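Local coordinates for CBS domain-containing protein (Pyrococcus horikoshii, PDB 2YZI) that is of unknown function but carries two CBS domains, modules that in many relatives bind adenosine-containing ligands and play regulatory roles, at residues 8-13 with 86-91; 12-17 with 115-120. One frame throughout, in Å; residues are numbered along the deposited sequence.

Contact 1: residues 8-13 with 86-91; sequences PIKVYM and NVNTPL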
ATOM      1  N   PRO B   8     -21.417  -8.232   3.209  1.00 21.19           N
ATOM      2  CA  PRO B   8     -21.332  -7.040   2.354  1.00 21.02           C
ATOM      3  C   PRO B   8     -20.119  -6.197   2.708  1.00 21.56           C
ATOM      4  O   PRO B   8     -19.787  -6.049   3.889  1.00 20.89           O
ATOM      5  CB  PRO B   8     -22.632  -6.313   2.654  1.00 21.92           C
ATOM      6  CG  PRO B   8     -22.834  -6.623   4.095  1.00 20.02           C
ATOM      7  CD  PRO B   8     -22.547  -8.110   4.144  1.00 20.20           C
ATOM      8  N   ILE B   9     -19.474  -5.630   1.689  1.00 20.62           N
ATOM      9  CA  ILE B   9     -18.280  -4.820   1.901  1.00 19.47           C
ATOM     10  C   ILE B   9     -18.537  -3.639   2.824  1.00 21.04           C
ATOM     11  O   ILE B   9     -17.615  -3.104   3.428  1.00 19.71           O
ATOM     12  CB  ILE B   9     -17.696  -4.279   0.561  1.00 18.60           C
ATOM     13  CG1 ILE B   9     -16.232  -3.875   0.765  1.00 16.31           C
ATOM     14  CG2 ILE B   9     -18.479  -3.055   0.076  1.00 14.88           C
ATOM     15  CD1 ILE B   9     -15.328  -5.031   1.110  1.00 14.67           C
ATOM     16  N   LYS B  10     -19.790  -3.238   2.948  1.00 22.21           N
ATOM     17  CA  LYS B  10     -20.091  -2.102   3.795  1.00 24.46           C
ATOM     18  C   LYS B  10     -19.696  -2.276   5.251  1.00 25.14           C
ATOM     19  O   LYS B  10     -19.603  -1.291   5.979  1.00 24.92           O
ATOM     20  CB  LYS B  10     -21.576  -1.724   3.693  1.00 23.84           C
ATOM     21  CG  LYS B  10     -22.576  -2.812   4.038  1.00 25.50           C
ATOM     22  CD  LYS B  10     -23.987  -2.287   3.761  1.00 28.10           C
ATOM     23  CE  LYS B  10     -25.063  -3.269   4.154  1.00 31.02           C
ATOM     24  NZ  LYS B  10     -26.414  -2.712   3.841  1.00 37.01           N
ATOM     25  N   VAL B  11     -19.441  -3.508   5.681  1.00 25.75           N
ATOM     26  CA  VAL B  11     -19.064  -3.717   7.074  1.00 26.53           C
ATOM     27  C   VAL B  11     -17.558  -3.580   7.313  1.00 27.26           C
ATOM     28  O   VAL B  11     -17.116  -3.366   8.443  1.00 28.48           O
ATOM     29  CB  VAL B  11     -19.537  -5.100   7.601  1.00 27.50           C
ATOM     30  CG1 VAL B  11     -20.917  -5.405   7.066  1.00 25.87           C
ATOM     31  CG2 VAL B  11     -18.550  -6.185   7.236  1.00 27.42           C
ATOM     32  N   TYR B  12     -16.772  -3.688   6.250  1.00 26.85           N
ATOM     33  CA  TYR B  12     -15.324  -3.577   6.382  1.00 27.86           C
ATOM     34  C   TYR B  12     -14.781  -2.258   5.828  1.00 29.51           C
ATOM     35  O   TYR B  12     -13.614  -1.927   6.034  1.00 29.61           O
ATOM     36  CB  TYR B  12     -14.651  -4.743   5.665  1.00 27.35           C
ATOM     37  CG  TYR B  12     -15.196  -6.095   6.044  1.00 25.81           C
ATOM     38  CD1 TYR B  12     -14.978  -6.628   7.313  1.00 27.02           C
ATOM     39  CD2 TYR B  12     -15.924  -6.853   5.129  1.00 26.87           C
ATOM     40  CE1 TYR B  12     -15.471  -7.889   7.659  1.00 27.19           C
ATOM     41  CE2 TYR B  12     -16.424  -8.113   5.460  1.00 27.65           C
ATOM     42  CZ  TYR B  12     -16.190  -8.622   6.727  1.00 29.28           C
ATOM     43  OH  TYR B  12     -16.670  -9.866   7.056  1.00 31.05           O
HETATM   44  N   MSE B  13     -15.623  -1.509   5.124  1.00 32.02           N
HETATM   45  CA  MSE B  13     -15.197  -0.236   4.560  1.00 28.95           C
HETATM   46  C   MSE B  13     -15.035   0.836   5.625  1.00 28.57           C
HETATM   47  O   MSE B  13     -15.479   0.678   6.766  1.00 27.99           O
HETATM   48  CB  MSE B  13     -16.204   0.267   3.533  1.00 29.07           C
HETATM   49  CG  MSE B  13     -17.578   0.573   4.102  1.00 31.80           C
HETATM   50 SE   MSE B  13     -18.619   1.684   2.888  1.00 36.21          SE
HETATM   51  CE  MSE B  13     -19.643   2.683   4.202  1.00 31.12           C
ATOM     52  N   ASN B  86     -20.076  -1.906  -4.944  1.00 20.51           N
ATOM     53  CA  ASN B  86     -21.279  -1.483  -4.260  1.00 21.29           C
ATOM     54  C   ASN B  86     -21.244  -1.879  -2.772  1.00 22.96           C
ATOM     55  O   ASN B  86     -20.632  -2.884  -2.402  1.00 23.72           O
ATOM     56  CB  ASN B  86     -22.474  -2.103  -4.967  1.00 19.80           C
ATOM     57  CG  ASN B  86     -23.777  -1.656  -4.392  1.00 19.52           C
ATOM     58  OD1 ASN B  86     -24.302  -2.269  -3.456  1.00 19.08           O
ATOM     59  ND2 ASN B  86     -24.313  -0.569  -4.937  1.00 17.03           N
ATOM     60  N   VAL B  87     -21.898  -1.089  -1.922  1.00 23.93           N
ATOM     61  CA  VAL B  87     -21.919  -1.369  -0.481  1.00 25.18           C
ATOM     62  C   VAL B  87     -22.346  -2.796  -0.159  1.00 25.43           C
ATOM     63  O   VAL B  87     -21.877  -3.381   0.815  1.00 26.65           O
ATOM     64  CB  VAL B  87     -22.862  -0.400   0.297  1.00 23.92           C
ATOM     65  CG1 VAL B  87     -22.327   1.012   0.235  1.00 22.02           C
ATOM     66  CG2 VAL B  87     -24.264  -0.442  -0.288  1.00 25.96           C
ATOM     67  N   ASN B  88     -23.227  -3.354  -0.984  1.00 26.62           N
ATOM     68  CA  ASN B  88     -23.726  -4.709  -0.765  1.00 26.44           C
ATOM     69  C   ASN B  88     -22.908  -5.832  -1.393  1.00 26.46           C
ATOM     70  O   ASN B  88     -23.193  -7.000  -1.156  1.00 28.79           O
ATOM     71  CB  ASN B  88     -25.177  -4.811  -1.232  1.00 26.78           C
ATOM     72  CG  ASN B  88     -26.123  -4.048  -0.336  1.00 27.10           C
ATOM     73  OD1 ASN B  88     -27.126  -3.508  -0.795  1.00 30.48           O
ATOM     74  ND2 ASN B  88     -25.817  -4.009   0.953  1.00 25.72           N
ATOM     75  N   THR B  89     -21.904  -5.481  -2.192  1.00 25.97           N
ATOM     76  CA  THR B  89     -21.034  -6.471  -2.819  1.00 23.92           C
ATOM     77  C   THR B  89     -20.296  -7.192  -1.696  1.00 23.00           C
ATOM     78  O   THR B  89     -19.667  -6.550  -0.865  1.00 24.30           O
ATOM     79  CB  THR B  89     -19.961  -5.802  -3.724  1.00 24.73           C
ATOM     80  OG1 THR B  89     -20.591  -4.995  -4.725  1.00 26.23           O
ATOM     81  CG2 THR B  89     -19.091  -6.860  -4.394  1.00 22.70           C
ATOM     82  N   PRO B  90     -20.367  -8.533  -1.652  1.00 21.40           N
ATOM     83  CA  PRO B  90     -19.683  -9.302  -0.607  1.00 20.71           C
ATOM     84  C   PRO B  90     -18.160  -9.193  -0.681  1.00 20.10           C
ATOM     85  O   PRO B  90     -17.570  -9.150  -1.767  1.00 19.04           O
ATOM     86  CB  PRO B  90     -20.171 -10.728  -0.853  1.00 20.64           C
ATOM     87  CG  PRO B  90     -20.387 -10.749  -2.330  1.00 21.69           C
ATOM     88  CD  PRO B  90     -21.097  -9.431  -2.559  1.00 21.54           C
ATOM     89  N   LEU B  91     -17.539  -9.145   0.491  1.00 17.93           N
ATOM     90  CA  LEU B  91     -16.096  -9.033   0.622  1.00 19.05           C
ATOM     91  C   LEU B  91     -15.296  -9.821  -0.417  1.00 19.27           C
ATOM     92  O   LEU B  91     -14.444  -9.255  -1.104  1.00 18.73           O
ATOM     93  CB  LEU B  91     -15.672  -9.476   2.023  1.00 19.76           C
ATOM     94  CG  LEU B  91     -14.171  -9.469   2.307  1.00 19.45           C
ATOM     95  CD1 LEU B  91     -13.635  -8.070   2.106  1.00 18.45           C
ATOM     96  CD2 LEU B  91     -13.893  -9.955   3.723  1.00 20.00           C
TER
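Ile-9 lies across residues 86-91 with each of its branches on a different partner. Its CB sits 3.3 Å from Thr-89 O, the carbonyl that also accepts the hydrogen bond of Ile-9 N (2.7 Å). CG2 turns to the start of the turn and meets Asn-86 O at 3.3 Å. CG1, anti to the backbone N (chi1 -160°), carries CD1 the other way, to Leu-91 CD1 at 3.6 Å, and the two side chains cross at about a right angle. A branched aliphatic residue suits this buried place because it can fill both directions at once. Residues 86-89 form a type I beta turn between strand 84-86 and helix 91-101 of the second CBS domain; inside it Asn-86 OD1 accepts from Asn-88 N, an Asx turn. The carbonyls of Val-87 and Thr-89 face residues 8-13, and beside the bond from Ile-9 N, Lys-10 N donates to Val-87 O (3.0 Å). The aliphatic part of Lys-10 lies over Val-87, CB to CB 3.9 Å, while its chain runs outward. On the far side of Ile-9, Leu-91 CD2 reaches Tyr-12 CE2 at 3.6 Å, and the Tyr-12 hydroxyl bonds to Asp-4 N.

Contact 2: residues 12-17 with 115-120; sequences YMTKKL and VGIFTL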
ATOM      1  N   TYR B  12     -16.772  -3.688   6.250  1.00 26.85           N
ATOM      2  CA  TYR B  12     -15.324  -3.577   6.382  1.00 27.86           C
ATOM      3  C   TYR B  12     -14.781  -2.258   5.828  1.00 29.51           C
ATOM      4  O   TYR B  12     -13.614  -1.927   6.034  1.00 29.61           O
ATOM      5  CB  TYR B  12     -14.651  -4.743   5.665  1.00 27.35           C
ATOM      6  CG  TYR B  12     -15.196  -6.095   6.044  1.00 25.81           C
ATOM      7  CD1 TYR B  12     -14.978  -6.628   7.313  1.00 27.02           C
ATOM      8  CD2 TYR B  12     -15.924  -6.853   5.129  1.00 26.87           C
ATOM      9  CE1 TYR B  12     -15.471  -7.889   7.659  1.00 27.19           C
ATOM     10  CE2 TYR B  12     -16.424  -8.113   5.460  1.00 27.65           C
ATOM     11  CZ  TYR B  12     -16.190  -8.622   6.727  1.00 29.28           C
ATOM     12  OH  TYR B  12     -16.670  -9.866   7.056  1.00 31.05           O
HETATM   13  N   MSE B  13     -15.623  -1.509   5.124  1.00 32.02           N
HETATM   14  CA  MSE B  13     -15.197  -0.236   4.560  1.00 28.95           C
HETATM   15  C   MSE B  13     -15.035   0.836   5.625  1.00 28.57           C
HETATM   16  O   MSE B  13     -15.479   0.678   6.766  1.00 27.99           O
HETATM   17  CB  MSE B  13     -16.204   0.267   3.533  1.00 29.07           C
HETATM   18  CG  MSE B  13     -17.578   0.573   4.102  1.00 31.80           C
HETATM   19 SE   MSE B  13     -18.619   1.684   2.888  1.00 36.21          SE
HETATM   20  CE  MSE B  13     -19.643   2.683   4.202  1.00 31.12           C
ATOM     21  N   THR B  14     -14.413   1.941   5.234  1.00 28.13           N
ATOM     22  CA  THR B  14     -14.210   3.065   6.137  1.00 29.56           C
ATOM     23  C   THR B  14     -14.736   4.361   5.515  1.00 30.15           C
ATOM     24  O   THR B  14     -14.974   4.425   4.310  1.00 29.32           O
ATOM     25  CB  THR B  14     -12.724   3.264   6.458  1.00 29.71           C
ATOM     26  OG1 THR B  14     -12.563   4.487   7.184  1.00 30.86           O
ATOM     27  CG2 THR B  14     -11.900   3.350   5.175  1.00 29.50           C
ATOM     28  N   LYS B  15     -14.912   5.385   6.349  1.00 31.20           N
ATOM     29  CA  LYS B  15     -15.385   6.697   5.894  1.00 32.71           C
ATOM     30  C   LYS B  15     -14.183   7.605   5.670  1.00 31.89           C
ATOM     31  O   LYS B  15     -14.292   8.658   5.044  1.00 32.45           O
ATOM     32  CB  LYS B  15     -16.296   7.347   6.945  1.00 34.46           C
ATOM     33  CG  LYS B  15     -17.728   6.829   6.989  1.00 36.39           C
ATOM     34  CD  LYS B  15     -18.526   7.256   5.760  1.00 38.67           C
ATOM     35  CE  LYS B  15     -20.008   6.926   5.933  1.00 40.40           C
ATOM     36  NZ  LYS B  15     -20.801   7.302   4.729  1.00 39.87           N
ATOM     37  N   LYS B  16     -13.041   7.187   6.198  1.00 32.15           N
ATOM     38  CA  LYS B  16     -11.802   7.945   6.087  1.00 33.34           C
ATOM     39  C   LYS B  16     -11.367   8.124   4.628  1.00 32.49           C
ATOM     40  O   LYS B  16     -10.412   7.497   4.174  1.00 33.30           O
ATOM     41  CB  LYS B  16     -10.704   7.236   6.885  1.00 34.78           C
ATOM     42  CG  LYS B  16      -9.364   7.948   6.902  1.00 37.91           C
ATOM     43  CD  LYS B  16      -8.289   7.054   7.503  1.00 38.26           C
ATOM     44  CE  LYS B  16      -7.736   7.633   8.784  1.00 40.56           C
ATOM     45  NZ  LYS B  16      -7.134   8.968   8.541  1.00 39.66           N
ATOM     46  N   LEU B  17     -12.065   8.993   3.907  1.00 30.83           N
ATOM     47  CA  LEU B  17     -11.768   9.259   2.501  1.00 30.03           C
ATOM     48  C   LEU B  17     -11.461  10.744   2.326  1.00 30.63           C
ATOM     49  O   LEU B  17     -12.360  11.581   2.392  1.00 30.30           O
ATOM     50  CB  LEU B  17     -12.972   8.851   1.649  1.00 30.31           C
ATOM     51  CG  LEU B  17     -13.123   9.339   0.211  1.00 31.58           C
ATOM     52  CD1 LEU B  17     -11.888   9.002  -0.609  1.00 33.34           C
ATOM     53  CD2 LEU B  17     -14.373   8.696  -0.386  1.00 30.61           C
ATOM     54  N   VAL B 115     -19.518   6.533  -1.044  1.00 18.26           N
ATOM     55  CA  VAL B 115     -19.794   6.644   0.385  1.00 18.67           C
ATOM     56  C   VAL B 115     -18.670   6.201   1.298  1.00 18.72           C
ATOM     57  O   VAL B 115     -18.717   6.423   2.502  1.00 18.09           O
ATOM     58  CB  VAL B 115     -21.048   5.844   0.771  1.00 19.16           C
ATOM     59  CG1 VAL B 115     -22.271   6.531   0.237  1.00 20.45           C
ATOM     60  CG2 VAL B 115     -20.950   4.426   0.231  1.00 19.25           C
ATOM     61  N   GLY B 116     -17.660   5.572   0.721  1.00 18.40           N
ATOM     62  CA  GLY B 116     -16.542   5.119   1.513  1.00 17.30           C
ATOM     63  C   GLY B 116     -15.475   4.545   0.614  1.00 17.82           C
ATOM     64  O   GLY B 116     -15.520   4.718  -0.603  1.00 17.63           O
ATOM     65  N   ILE B 117     -14.519   3.857   1.226  1.00 18.18           N
ATOM     66  CA  ILE B 117     -13.424   3.245   0.503  1.00 18.34           C
ATOM     67  C   ILE B 117     -12.940   2.024   1.270  1.00 18.62           C
ATOM     68  O   ILE B 117     -12.989   2.002   2.500  1.00 18.56           O
ATOM     69  CB  ILE B 117     -12.257   4.237   0.351  1.00 16.31           C
ATOM     70  CG1 ILE B 117     -11.184   3.648  -0.567  1.00 16.46           C
ATOM     71  CG2 ILE B 117     -11.684   4.578   1.724  1.00 15.96           C
ATOM     72  CD1 ILE B 117     -10.029   4.585  -0.814  1.00 14.92           C
ATOM     73  N   PHE B 118     -12.498   1.001   0.546  1.00 18.20           N
ATOM     74  CA  PHE B 118     -11.969  -0.196   1.177  1.00 18.47           C
ATOM     75  C   PHE B 118     -10.515  -0.322   0.739  1.00 19.68           C
ATOM     76  O   PHE B 118     -10.216  -0.291  -0.454  1.00 21.15           O
ATOM     77  CB  PHE B 118     -12.749  -1.441   0.760  1.00 18.34           C
ATOM     78  CG  PHE B 118     -12.199  -2.721   1.345  1.00 16.16           C
ATOM     79  CD1 PHE B 118     -12.262  -2.961   2.715  1.00 15.92           C
ATOM     80  CD2 PHE B 118     -11.602  -3.670   0.527  1.00 14.28           C
ATOM     81  CE1 PHE B 118     -11.730  -4.133   3.272  1.00 16.35           C
ATOM     82  CE2 PHE B 118     -11.063  -4.856   1.074  1.00 17.22           C
ATOM     83  CZ  PHE B 118     -11.130  -5.084   2.451  1.00 14.50           C
ATOM     84  N   THR B 119      -9.617  -0.460   1.706  1.00 19.16           N
ATOM     85  CA  THR B 119      -8.189  -0.550   1.410  1.00 20.17           C
ATOM     86  C   THR B 119      -7.575  -1.837   1.940  1.00 19.67           C
ATOM     87  O   THR B 119      -8.240  -2.610   2.621  1.00 19.33           O
ATOM     88  CB  THR B 119      -7.423   0.650   2.033  1.00 20.77           C
ATOM     89  OG1 THR B 119      -7.371   0.510   3.461  1.00 20.78           O
ATOM     90  CG2 THR B 119      -8.125   1.950   1.694  1.00 20.44           C
ATOM     91  N   LEU B 120      -6.306  -2.070   1.622  1.00 20.54           N
ATOM     92  CA  LEU B 120      -5.638  -3.273   2.103  1.00 21.50           C
ATOM     93  C   LEU B 120      -5.465  -3.163   3.607  1.00 20.16           C
ATOM     94  O   LEU B 120      -5.435  -4.173   4.308  1.00 19.65           O
ATOM     95  CB  LEU B 120      -4.284  -3.471   1.418  1.00 21.14           C
ATOM     96  CG  LEU B 120      -4.365  -3.850  -0.067  1.00 22.60           C
ATOM     97  CD1 LEU B 120      -3.052  -4.475  -0.497  1.00 22.10           C
ATOM     98  CD2 LEU B 120      -5.503  -4.834  -0.300  1.00 20.65           C
TER
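Thr-14 N points at Ile-117 O, 3.1 Å away, in a nearly straight bond (168° at the hydrogen), and Ile-117 N returns one to Thr-14 O at 3.2 Å. The two bonds make a single antiparallel hydrogen-bonded pair, by which the N-terminal segment adds to the outer edge of the sheet of the second CBS domain, beside strand 113-119, whose other side pairs with strand 105-110. Beyond this pair the segment turns away: Thr-14 OG1, anti to its own backbone nitrogen (chi1 172°), accepts from Lys-16 N and closes an ST turn. The same rotation sets CG2 against the strand, 3.7 Å from Ile-117 CG2, with the two side chains side by side and pointing the same way. Threonine serves both needs, its hydroxyl fixing the turn and its methyl lying by the carbonyl and the CG2 of Ile-117.

Gly-116, with no side chain, lets Thr-14 O come within 3.3 Å of its CA and the selenium of selenomethionine Met-13 within 4.2 Å of the same atom. That selenium lies only loosely near Val-115 CG2 (4.5 Å). Lys-15 starts away from the strand but bends at chi2 (-70°), bringing NZ back to Val-115 O, where it bonds on a lone pair in the carbonyl plane; its charge probably strengthens this bond. At the other end, Phe-118 fills the buried space beneath the segment, packed also by Leu-95, Met-98 and Leu-123. Its ring meets Tyr-12 twice: CE1 lies 3.8 Å from Tyr-12 CB, and Tyr-12 O sits in the ring plane at the edge, 3.7 Å from CD1.

Overall arrangement
From the N terminus the chain first meets contact 1, where 8-13 is held against the turn before helix 91-101, and then runs on through Tyr-12 and Met-13 into contact 2. The loop closed by contact 1 returns at 86-91; that closed by contact 2 starts slightly later and returns at 115-120, so the two loops cross rather than nest. Both loops take in most of the chain of the first CBS domain, and both closures put the N-terminal segment on the second domain before it goes on to strand 19-20. Their centres are about 10 Å apart, and Phe-118 joins them, touching both Ile-9 and Leu-91, as Val-87 touches Val-115.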